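Local coordinates for protein tannase (Lactobacillus plantarum, PDB 4JUI) that probably hydrolyses the gallate ester bonds of tannins, as an esterase of the alpha/beta-hydrolase kind, and binds ethyl gallate in its active-site pocket, at residues A[216-221]-A[344-349]; A[316-321]-A[447-452]; A[338-343]-A[417-422]. The protein carries 1 engineered substitution. All coordinates share one frame; numbering follows the deposited sequence.

Interaction 1: A[216-221]-A[344-349]; sequences AYEWQF and KAVPAF. With EGR (ethyl 3,4,5-trihydroxybenzoate), chain C.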
loop_
_atom_site.group_PDB
_atom_site.type_symbol
_atom_site.label_atom_id
_atom_site.label_comp_id
_atom_site.label_asym_id
_atom_site.label_seq_id
_atom_site.Cartn_x
_atom_site.Cartn_y
_atom_site.Cartn_z
ATOM N N ALA A 216 16.487 -3.183 6.144
ATOM C CA ALA A 216 16.228 -1.747 6.179
ATOM C C ALA A 216 15.874 -1.317 7.594
ATOM O O ALA A 216 16.316 -0.258 8.056
ATOM C CB ALA A 216 15.112 -1.383 5.227
ATOM N N TYR A 217 15.087 -2.143 8.283
ATOM C CA TYR A 217 14.585 -1.757 9.594
ATOM C C TYR A 217 15.723 -1.627 10.592
ATOM O O TYR A 217 15.736 -0.717 11.422
ATOM C CB TYR A 217 13.545 -2.758 10.099
ATOM C CG TYR A 217 12.578 -2.151 11.082
ATOM C CD1 TYR A 217 12.712 -2.372 12.446
ATOM C CD2 TYR A 217 11.528 -1.348 10.638
ATOM C CE1 TYR A 217 11.821 -1.808 13.356
ATOM C CE2 TYR A 217 10.636 -0.783 11.531
ATOM C CZ TYR A 217 10.786 -1.013 12.883
ATOM O OH TYR A 217 9.913 -0.447 13.772
ATOM N N GLU A 218 16.673 -2.547 10.513
ATOM C CA GLU A 218 17.812 -2.520 11.417
ATOM C C GLU A 218 18.834 -1.470 11.037
ATOM O O GLU A 218 19.509 -0.924 11.907
ATOM C CB GLU A 218 18.456 -3.909 11.539
ATOM C CG GLU A 218 17.470 -4.927 12.098
ATOM C CD GLU A 218 16.720 -4.395 13.314
ATOM O OE1 GLU A 218 17.376 -3.879 14.250
ATOM O OE2 GLU A 218 15.472 -4.487 13.341
ATOM N N TRP A 219 18.967 -1.186 9.749
ATOM C CA TRP A 219 19.808 -0.062 9.357
ATOM C C TRP A 219 19.288 1.208 10.038
ATOM O O TRP A 219 20.067 2.024 10.534
ATOM C CB TRP A 219 19.847 0.104 7.832
ATOM C CG TRP A 219 20.463 1.425 7.393
ATOM C CD1 TRP A 219 21.792 1.708 7.262
ATOM C CD2 TRP A 219 19.763 2.629 7.042
ATOM N NE1 TRP A 219 21.962 3.007 6.856
ATOM C CE2 TRP A 219 20.734 3.594 6.706
ATOM C CE3 TRP A 219 18.412 2.981 6.971
ATOM C CZ2 TRP A 219 20.394 4.896 6.316
ATOM C CZ3 TRP A 219 18.075 4.265 6.585
ATOM C CH2 TRP A 219 19.062 5.211 6.259
ATOM N N GLN A 220 17.968 1.345 10.087
ATOM C CA GLN A 220 17.348 2.513 10.702
ATOM C C GLN A 220 17.399 2.496 12.227
ATOM O O GLN A 220 17.747 3.502 12.848
ATOM C CB GLN A 220 15.886 2.652 10.251
ATOM C CG GLN A 220 15.218 3.894 10.818
ATOM C CD GLN A 220 13.946 4.208 10.088
ATOM O OE1 GLN A 220 13.927 4.242 8.856
ATOM N NE2 GLN A 220 12.864 4.420 10.835
ATOM N N PHE A 221 17.055 1.363 12.835
ATOM C CA PHE A 221 16.824 1.343 14.283
ATOM C C PHE A 221 17.880 0.665 15.138
ATOM O O PHE A 221 17.727 0.594 16.363
ATOM C CB PHE A 221 15.449 0.761 14.615
ATOM C CG PHE A 221 14.307 1.697 14.330
ATOM C CD1 PHE A 221 14.176 2.886 15.039
ATOM C CD2 PHE A 221 13.360 1.379 13.375
ATOM C CE1 PHE A 221 13.117 3.750 14.786
ATOM C CE2 PHE A 221 12.285 2.234 13.111
ATOM C CZ PHE A 221 12.170 3.425 13.826
ATOM N N LYS A 344 9.028 -2.295 16.030
ATOM C CA LYS A 344 9.126 -3.741 15.860
ATOM C C LYS A 344 10.443 -4.298 16.364
ATOM O O LYS A 344 11.449 -3.590 16.400
ATOM C CB LYS A 344 8.953 -4.092 14.386
ATOM C CG LYS A 344 7.550 -3.797 13.875
ATOM C CD LYS A 344 7.422 -4.069 12.392
ATOM C CE LYS A 344 5.980 -3.825 11.948
ATOM N NZ LYS A 344 5.780 -4.075 10.499
ATOM N N ALA A 345 10.426 -5.573 16.741
ATOM C CA ALA A 345 11.623 -6.263 17.232
ATOM C C ALA A 345 12.457 -6.800 16.066
ATOM O O ALA A 345 12.350 -6.293 14.948
ATOM C CB ALA A 345 11.245 -7.382 18.180
ATOM N N VAL A 346 13.284 -7.812 16.330
ATOM C CA VAL A 346 14.273 -8.287 15.356
ATOM C C VAL A 346 14.224 -9.800 15.146
ATOM O O VAL A 346 14.424 -10.562 16.091
ATOM C CB VAL A 346 15.718 -7.954 15.810
ATOM C CG1 VAL A 346 16.706 -8.317 14.697
ATOM C CG2 VAL A 346 15.844 -6.474 16.163
ATOM N N PRO A 347 13.993 -10.248 13.900
ATOM C CA PRO A 347 13.711 -9.465 12.692
ATOM C C PRO A 347 12.319 -8.855 12.773
ATOM O O PRO A 347 11.458 -9.425 13.447
ATOM C CB PRO A 347 13.728 -10.517 11.577
ATOM C CG PRO A 347 14.475 -11.691 12.146
ATOM C CD PRO A 347 14.124 -11.687 13.604
ATOM N N ALA A 348 12.102 -7.729 12.100
ATOM C CA ALA A 348 10.826 -7.025 12.182
ATOM C C ALA A 348 9.725 -7.679 11.349
ATOM O O ALA A 348 8.533 -7.552 11.666
ATOM C CB ALA A 348 11.013 -5.569 11.767
ATOM N N PHE A 349 10.122 -8.360 10.276
ATOM C CA PHE A 349 9.165 -8.897 9.311
ATOM C C PHE A 349 9.185 -10.416 9.204
ATOM O O PHE A 349 8.149 -11.069 9.363
ATOM C CB PHE A 349 9.395 -8.253 7.942
ATOM C CG PHE A 349 9.078 -6.779 7.916
ATOM C CD1 PHE A 349 10.024 -5.847 8.338
ATOM C CD2 PHE A 349 7.847 -6.334 7.472
ATOM C CE1 PHE A 349 9.733 -4.494 8.329
ATOM C CE2 PHE A 349 7.549 -4.979 7.450
ATOM C CZ PHE A 349 8.487 -4.061 7.879
HETATM C C01 EGR C . -1.852 -3.342 10.159
HETATM C C02 EGR C . -1.521 -1.995 9.581
HETATM O O03 EGR C . -1.097 -1.892 8.249
HETATM C C04 EGR C . -0.693 -2.976 7.468
HETATM O O05 EGR C . -1.184 -3.232 6.372
HETATM C C06 EGR C . 0.579 -3.650 7.818
HETATM C C07 EGR C . 0.899 -4.844 7.197
HETATM C C08 EGR C . 2.071 -5.483 7.538
HETATM O O09 EGR C . 2.398 -6.671 6.926
HETATM C C10 EGR C . 2.913 -4.921 8.490
HETATM O O11 EGR C . 4.088 -5.560 8.820
HETATM C C12 EGR C . 2.587 -3.719 9.100
HETATM O O13 EGR C . 3.402 -3.148 10.043
HETATM C C14 EGR C . 1.414 -3.081 8.759
HETATM O O HOH W 1 14.452 -6.261 11.537
#
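Y217 and K344 meet through a hydrogen bond from K344 N to Y217 OH, 3.0 Å long and nearly straight at 162°. Beside it, K344 CB rests against Y217 CE1 at 3.8 Å, the two side chains crossing at about a right angle. A348 CB supplies a CH-pi contact over one face of the tyrosine ring, 4.0 Å from its centroid and 26° off the normal. On the opposite face lies F221 CD2, one helical turn further on, so the phenol is enclosed from both sides. Y217 CD2 in turn approaches the edge of the F349 ring.

The tyrosine belongs to helix 210-221, while 344-349 is loop; both fall in the long excursion between the neighbouring parallel strands 200-204 and 411-415, a placement consistent with the inserted lid of an alpha/beta-hydrolase. From this loop K344 runs fully extended beyond CG, which takes its ammonium away from the helix to ethyl gallate. There NZ donates to EGR O13 at 2.6 Å and to EGR O11 at 2.8 Å, and it has a further partner in D422 O. F349 CE2 comes to 3.8 Å from EGR O11.

Further out, E218 bends at chi2 (-46°) and lays its carboxylate against V346 CG2. A water donates to E218 OE2 and accepts from A348 N, linking helix to loop just after the cis peptide bond preceding P347. R342, by a salt bridge, and S259 hold E218 OE1. The phenol oxygen is placed by R421 O and M343 N, and D214 OD1 fixes F349 N.

Interaction 2: A[316-321]-A[447-452]; sequences HKYAGF and PWDIPH. With EGR (ethyl 3,4,5-trihydroxybenzoate), chain C.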
loop_
_atom_site.group_PDB
_atom_site.type_symbol
_atom_site.label_atom_id
_atom_site.label_comp_id
_atom_site.label_asym_id
_atom_site.label_seq_id
_atom_site.Cartn_x
_atom_site.Cartn_y
_atom_site.Cartn_z
ATOM N N HIS A 316 9.894 20.685 17.320
ATOM C CA HIS A 316 10.696 20.170 18.417
ATOM C C HIS A 316 9.917 19.210 19.314
ATOM O O HIS A 316 10.401 18.834 20.390
ATOM C CB HIS A 316 11.302 21.316 19.214
ATOM C CG HIS A 316 12.271 22.142 18.425
ATOM N ND1 HIS A 316 13.420 21.610 17.873
ATOM C CD2 HIS A 316 12.265 23.452 18.096
ATOM C CE1 HIS A 316 14.082 22.563 17.247
ATOM N NE2 HIS A 316 13.409 23.693 17.363
ATOM N N LYS A 317 8.724 18.813 18.862
ATOM C CA LYS A 317 8.038 17.656 19.431
ATOM C C LYS A 317 9.001 16.468 19.426
ATOM O O LYS A 317 9.070 15.699 20.388
ATOM C CB LYS A 317 6.791 17.309 18.617
ATOM C CG LYS A 317 6.086 16.055 19.097
ATOM C CD LYS A 317 4.745 15.860 18.398
ATOM C CE LYS A 317 4.123 14.515 18.765
ATOM N NZ LYS A 317 2.786 14.339 18.115
ATOM N N TYR A 318 9.755 16.335 18.336
ATOM C CA TYR A 318 10.788 15.309 18.229
ATOM C C TYR A 318 12.177 15.926 18.341
ATOM O O TYR A 318 12.343 17.117 18.110
ATOM C CB TYR A 318 10.653 14.553 16.909
ATOM C CG TYR A 318 9.320 13.873 16.778
ATOM C CD1 TYR A 318 9.073 12.654 17.398
ATOM C CD2 TYR A 318 8.298 14.454 16.044
ATOM C CE1 TYR A 318 7.842 12.036 17.288
ATOM C CE2 TYR A 318 7.073 13.848 15.932
ATOM C CZ TYR A 318 6.851 12.637 16.551
ATOM O OH TYR A 318 5.621 12.035 16.434
ATOM N N ALA A 319 13.167 15.107 18.683
ATOM C CA ALA A 319 14.537 15.574 18.888
ATOM C C ALA A 319 15.328 15.647 17.583
ATOM O O ALA A 319 14.959 15.022 16.592
ATOM C CB ALA A 319 15.259 14.669 19.875
ATOM N N GLY A 320 16.408 16.427 17.583
ATOM C CA GLY A 320 17.358 16.384 16.485
ATOM C C GLY A 320 17.342 17.494 15.449
ATOM O O GLY A 320 18.324 17.656 14.723
ATOM N N PHE A 321 16.253 18.255 15.361
ATOM C CA PHE A 321 16.162 19.298 14.339
ATOM C C PHE A 321 16.907 20.567 14.717
ATOM O O PHE A 321 16.762 21.074 15.831
ATOM C CB PHE A 321 14.698 19.598 13.978
ATOM C CG PHE A 321 14.056 18.511 13.177
ATOM C CD1 PHE A 321 14.278 18.418 11.809
ATOM C CD2 PHE A 321 13.262 17.551 13.789
ATOM C CE1 PHE A 321 13.714 17.388 11.065
ATOM C CE2 PHE A 321 12.686 16.515 13.044
ATOM C CZ PHE A 321 12.914 16.441 11.683
ATOM N N PRO A 447 5.110 13.070 5.105
ATOM C CA PRO A 447 4.385 14.165 5.774
ATOM C C PRO A 447 4.636 14.248 7.283
ATOM O O PRO A 447 4.598 13.228 7.975
ATOM C CB PRO A 447 2.912 13.827 5.512
ATOM C CG PRO A 447 2.930 12.910 4.327
ATOM C CD PRO A 447 4.203 12.128 4.428
ATOM N N TRP A 448 4.881 15.461 7.777
ATOM C CA TRP A 448 5.245 15.691 9.174
ATOM C C TRP A 448 4.269 15.102 10.191
ATOM O O TRP A 448 3.059 15.319 10.098
ATOM C CB TRP A 448 5.404 17.196 9.454
ATOM C CG TRP A 448 5.753 17.451 10.887
ATOM C CD1 TRP A 448 4.910 17.852 11.888
ATOM C CD2 TRP A 448 7.036 17.275 11.486
ATOM N NE1 TRP A 448 5.603 17.944 13.071
ATOM C CE2 TRP A 448 6.907 17.588 12.852
ATOM C CE3 TRP A 448 8.281 16.870 11.001
ATOM C CZ2 TRP A 448 7.984 17.522 13.737
ATOM C CZ3 TRP A 448 9.348 16.808 11.873
ATOM C CH2 TRP A 448 9.194 17.135 13.229
ATOM N N ASP A 449 4.827 14.384 11.168
ATOM C CA ASP A 449 4.103 13.848 12.327
ATOM C C ASP A 449 2.864 13.049 11.944
ATOM O O ASP A 449 1.886 13.003 12.690
ATOM C CB ASP A 449 3.735 14.965 13.310
ATOM C CG ASP A 449 3.478 14.449 14.722
ATOM O OD1 ASP A 449 3.923 13.329 15.049
ATOM O OD2 ASP A 449 2.828 15.163 15.511
ATOM N N ILE A 450 2.905 12.422 10.775
ATOM C CA ILE A 450 1.823 11.539 10.379
ATOM C C ILE A 450 2.181 10.107 10.768
ATOM O O ILE A 450 3.277 9.624 10.466
ATOM C CB ILE A 450 1.536 11.640 8.875
ATOM C CG1 ILE A 450 0.934 13.011 8.549
ATOM C CG2 ILE A 450 0.611 10.505 8.433
ATOM C CD1 ILE A 450 -0.435 13.243 9.170
ATOM N N PRO A 451 1.267 9.432 11.481
ATOM C CA PRO A 451 1.535 8.052 11.909
ATOM C C PRO A 451 1.178 7.049 10.816
ATOM O O PRO A 451 0.940 7.425 9.668
ATOM C CB PRO A 451 0.585 7.876 13.099
ATOM C CG PRO A 451 -0.580 8.745 12.751
ATOM C CD PRO A 451 -0.017 9.935 12.006
ATOM N N HIS A 452 1.160 5.769 11.175
ATOM C CA HIS A 452 0.798 4.719 10.237
ATOM C C HIS A 452 -0.686 4.887 9.912
ATOM O O HIS A 452 -1.545 4.631 10.754
ATOM C CB HIS A 452 1.089 3.355 10.866
ATOM C CG HIS A 452 0.993 2.204 9.911
ATOM N ND1 HIS A 452 1.796 2.089 8.795
ATOM C CD2 HIS A 452 0.197 1.112 9.924
ATOM C CE1 HIS A 452 1.488 0.973 8.155
ATOM N NE2 HIS A 452 0.523 0.363 8.814
HETATM C C01 EGR C . -1.852 -3.342 10.159
HETATM C C02 EGR C . -1.521 -1.995 9.581
HETATM O O03 EGR C . -1.097 -1.892 8.249
HETATM C C04 EGR C . -0.693 -2.976 7.468
HETATM O O05 EGR C . -1.184 -3.232 6.372
HETATM C C06 EGR C . 0.579 -3.650 7.818
HETATM C C07 EGR C . 0.899 -4.844 7.197
HETATM C C08 EGR C . 2.071 -5.483 7.538
HETATM O O09 EGR C . 2.398 -6.671 6.926
HETATM C C10 EGR C . 2.913 -4.921 8.490
HETATM O O11 EGR C . 4.088 -5.560 8.820
HETATM C C12 EGR C . 2.587 -3.719 9.100
HETATM O O13 EGR C . 3.402 -3.148 10.043
HETATM C C14 EGR C . 1.414 -3.081 8.759
#
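K317 and D449 form the charged part of this contact, a salt bridge with K317 NZ 2.7 Å from D449 OD2 on the syn side of that oxygen. The lysine reaches it as a straight chain, with CG anti to the backbone N (chi1 176°). The other carboxylate oxygen takes a hydrogen bond from Y318: OH to D449 OD1 is 2.5 Å, again on the syn side but 31° out of the carboxylate plane. Each oxygen thus has its own donor, which should fix the rotation of the group. With an alanine in place of D449, the K317 ammonium and the Y318 hydroxyl would probably lose their shared acceptor, leaving the lysine end free to swing.

Aromatic contacts make up the rest. Y318, F321 and W448 form a cluster of two offset edge-to-face pairs: Y318 turns its edge to the indole face, with CD2 3.9 Å from W448 CZ2, while W448 presents its own edge to the face of F321, W448 CZ3 lying 3.5 Å from F321 CE2.

Ligand binding is separate. From the far end of 447-452, H452 NE2 donates to the ester oxygen EGR O03 at 2.8 Å and 165°, and H452 ND1 meets D420 OD2, a pairing consistent with the acid-histidine part of an alpha/beta-hydrolase triad.

The type II turn P447-I450 follows strand 441-445, the edge of the central sheet. W448 packs on S304, A305 and A308 of helix 292-310, while Y318 touches S339 and L340 of helix 333-340 and F321 lies against V328 and L331 of strand 327-331.

Interaction 3: A[338-343]-A[417-422]; sequences KSLTRM and GAADRD. With EGR (ethyl 3,4,5-trihydroxybenzoate), chain C.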
loop_
_atom_site.group_PDB
_atom_site.type_symbol
_atom_site.label_atom_id
_atom_site.label_comp_id
_atom_site.label_asym_id
_atom_site.label_seq_id
_atom_site.Cartn_x
_atom_site.Cartn_y
_atom_site.Cartn_z
ATOM N N LYS A 338 15.564 8.046 17.733
ATOM C CA LYS A 338 15.439 7.677 19.140
ATOM C C LYS A 338 14.188 8.301 19.766
ATOM O O LYS A 338 13.500 7.661 20.564
ATOM C CB LYS A 338 16.697 8.066 19.918
ATOM C CG LYS A 338 16.607 7.761 21.400
ATOM C CD LYS A 338 17.914 8.079 22.097
ATOM C CE LYS A 338 17.790 7.868 23.594
ATOM N NZ LYS A 338 19.049 8.247 24.301
ATOM N N SER A 339 13.878 9.543 19.408
ATOM C CA SER A 339 12.683 10.184 19.951
ATOM C C SER A 339 11.405 9.622 19.328
ATOM O O SER A 339 10.368 9.545 19.983
ATOM C CB SER A 339 12.746 11.701 19.783
ATOM O OG SER A 339 12.741 12.061 18.418
ATOM N N LEU A 340 11.483 9.224 18.063
ATOM C CA LEU A 340 10.338 8.617 17.391
ATOM C C LEU A 340 9.993 7.245 17.988
ATOM O O LEU A 340 8.818 6.868 18.047
ATOM C CB LEU A 340 10.654 8.467 15.900
ATOM C CG LEU A 340 9.515 8.206 14.925
ATOM C CD1 LEU A 340 8.570 9.394 14.966
ATOM C CD2 LEU A 340 10.064 8.006 13.523
ATOM N N THR A 341 11.034 6.538 18.438
ATOM C CA THR A 341 10.988 5.158 18.979
ATOM C C THR A 341 10.893 4.025 17.950
ATOM O O THR A 341 10.268 4.155 16.904
ATOM C CB THR A 341 9.892 4.915 20.052
ATOM O OG1 THR A 341 8.613 4.817 19.418
ATOM C CG2 THR A 341 9.883 6.017 21.087
ATOM N N ARG A 342 11.537 2.909 18.277
ATOM C CA ARG A 342 11.431 1.682 17.499
ATOM C C ARG A 342 10.088 1.000 17.792
ATOM O O ARG A 342 9.650 0.966 18.947
ATOM C CB ARG A 342 12.588 0.751 17.887
ATOM C CG ARG A 342 12.450 -0.670 17.371
ATOM C CD ARG A 342 13.396 -1.622 18.082
ATOM N NE ARG A 342 14.747 -1.591 17.534
ATOM C CZ ARG A 342 15.160 -2.329 16.504
ATOM N NH1 ARG A 342 16.420 -2.233 16.101
ATOM N NH2 ARG A 342 14.328 -3.166 15.887
ATOM N N MET A 343 9.433 0.467 16.762
ATOM C CA MET A 343 8.156 -0.231 16.944
ATOM C C MET A 343 8.320 -1.746 17.009
ATOM O O MET A 343 7.812 -2.402 17.922
ATOM C CB MET A 343 7.182 0.125 15.817
ATOM C CG MET A 343 5.899 -0.703 15.827
ATOM S SD MET A 343 4.887 -0.431 14.357
ATOM C CE MET A 343 3.531 -1.566 14.681
ATOM N N GLY A 417 4.249 8.511 6.348
ATOM C CA GLY A 417 4.278 9.505 7.413
ATOM C C GLY A 417 5.615 9.588 8.125
ATOM O O GLY A 417 6.286 8.578 8.334
ATOM N N ALA A 418 6.007 10.797 8.515
ATOM C CA ALA A 418 7.298 10.970 9.177
ATOM C C ALA A 418 7.325 10.345 10.571
ATOM O O ALA A 418 8.402 10.181 11.160
ATOM C CB ALA A 418 7.693 12.465 9.228
ATOM N N ALA A 419 6.153 10.000 11.100
ATOM C CA ALA A 419 6.081 9.341 12.404
ATOM C C ALA A 419 5.654 7.881 12.277
ATOM O O ALA A 419 5.313 7.234 13.274
ATOM C CB ALA A 419 5.145 10.101 13.337
ATOM N N ASP A 420 5.688 7.366 11.050
ATOM C CA ASP A 420 5.328 5.974 10.770
ATOM C C ASP A 420 6.569 5.086 10.886
ATOM O O ASP A 420 7.479 5.170 10.068
ATOM C CB ASP A 420 4.718 5.874 9.361
ATOM C CG ASP A 420 4.205 4.470 9.018
ATOM O OD1 ASP A 420 4.728 3.466 9.545
ATOM O OD2 ASP A 420 3.275 4.370 8.183
ATOM N N ARG A 421 6.572 4.214 11.887
ATOM C CA ARG A 421 7.702 3.321 12.133
ATOM C C ARG A 421 7.390 1.871 11.789
ATOM O O ARG A 421 8.108 0.969 12.224
ATOM C CB ARG A 421 8.131 3.408 13.601
ATOM C CG ARG A 421 8.214 4.818 14.141
ATOM C CD ARG A 421 7.117 5.085 15.162
ATOM N NE ARG A 421 7.339 4.386 16.425
ATOM C CZ ARG A 421 6.490 3.515 16.961
ATOM N NH1 ARG A 421 5.355 3.223 16.342
ATOM N NH2 ARG A 421 6.781 2.930 18.116
ATOM N N ASP A 422 6.324 1.643 11.025
ATOM C CA ASP A 422 5.935 0.275 10.658
ATOM C C ASP A 422 6.919 -0.386 9.685
ATOM O O ASP A 422 7.060 -1.614 9.644
ATOM C CB ASP A 422 4.508 0.269 10.094
ATOM C CG ASP A 422 3.450 0.241 11.180
ATOM O OD1 ASP A 422 3.376 1.212 11.960
ATOM O OD2 ASP A 422 2.688 -0.752 11.254
HETATM C C01 EGR C . -1.852 -3.342 10.159
HETATM C C02 EGR C . -1.521 -1.995 9.581
HETATM O O03 EGR C . -1.097 -1.892 8.249
HETATM C C04 EGR C . -0.693 -2.976 7.468
HETATM O O05 EGR C . -1.184 -3.232 6.372
HETATM C C06 EGR C . 0.579 -3.650 7.818
HETATM C C07 EGR C . 0.899 -4.844 7.197
HETATM C C08 EGR C . 2.071 -5.483 7.538
HETATM O O09 EGR C . 2.398 -6.671 6.926
HETATM C C10 EGR C . 2.913 -4.921 8.490
HETATM O O11 EGR C . 4.088 -5.560 8.820
HETATM C C12 EGR C . 2.587 -3.719 9.100
HETATM O O13 EGR C . 3.402 -3.148 10.043
HETATM C C14 EGR C . 1.414 -3.081 8.759
#
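L340 to M343 and A418 to D422 run alongside each other in the same sense, their end-to-end directions only 12° apart and the CA atoms of M343 and R421 6.0 Å from each other. The segment 417-422 is the loop that leaves strand 411-415 of the alpha/beta-hydrolase sheet, and it begins with a type I turn from G417 to D420. In this fold the loop at this place usually carries the acid of the triad, and D420 is probably that residue.

R421 dominates the contact. Its chain bends at chi2 (111°) and chi3, so that the aliphatic part slides past L340, with CG 3.7 Å from L340 CG, and the guanidinium group turns back to T341. There it grips the threonine side-on with two nitrogens. NE donates to T341 O at 3.0 Å, lying 45° out of the carbonyl plane, and NH2 donates to T341 OG1 at 2.9 Å; a further bond from NE to L340 O is weak. T341 is the first residue after helix 333-340 to leave helical angles, with positive phi, and the bonds from R421 to its O and OG1 hold the chain at that point. M343 CB sits over one guanidinium face, 3.6 Å from R421 NH1, and H228 O is a second acceptor for R421 NH2.

On the helix side of the contact, L340 CD1 touches A419 CB at 3.9 Å. At the other end M343, extended beyond CG, brings SD to 3.3 Å from D422 OD1. The other oxygen, D422 OD2, accepts a hydrogen bond from the gallate hydroxyl EGR O13. Two residues before the ligand-binding D422, D420 closes an Asx turn, its OD1 accepting from D422 N at 2.8 Å.

Overall arrangement
From the N terminus, helix 210-221 comes first, and interaction 1 closes its loop when 344-349 returns to it. Inside that loop 316-321 and 338-343 open interactions 2 and 3, whose partners lie beyond it, so both cross interaction 1. Interaction 3 closes at 417-422, before 447-452 completes interaction 2, and is therefore nested within it. Since 338-343 runs directly into 344-349, interactions 1 and 3 adjoin, through the E218-R342 salt bridge among others; P447 O and A418 N join interactions 2 and 3. Together they tie the inserted helices and hairpin to the loops after strands 411-415 and 441-445, and all three reach the gallate.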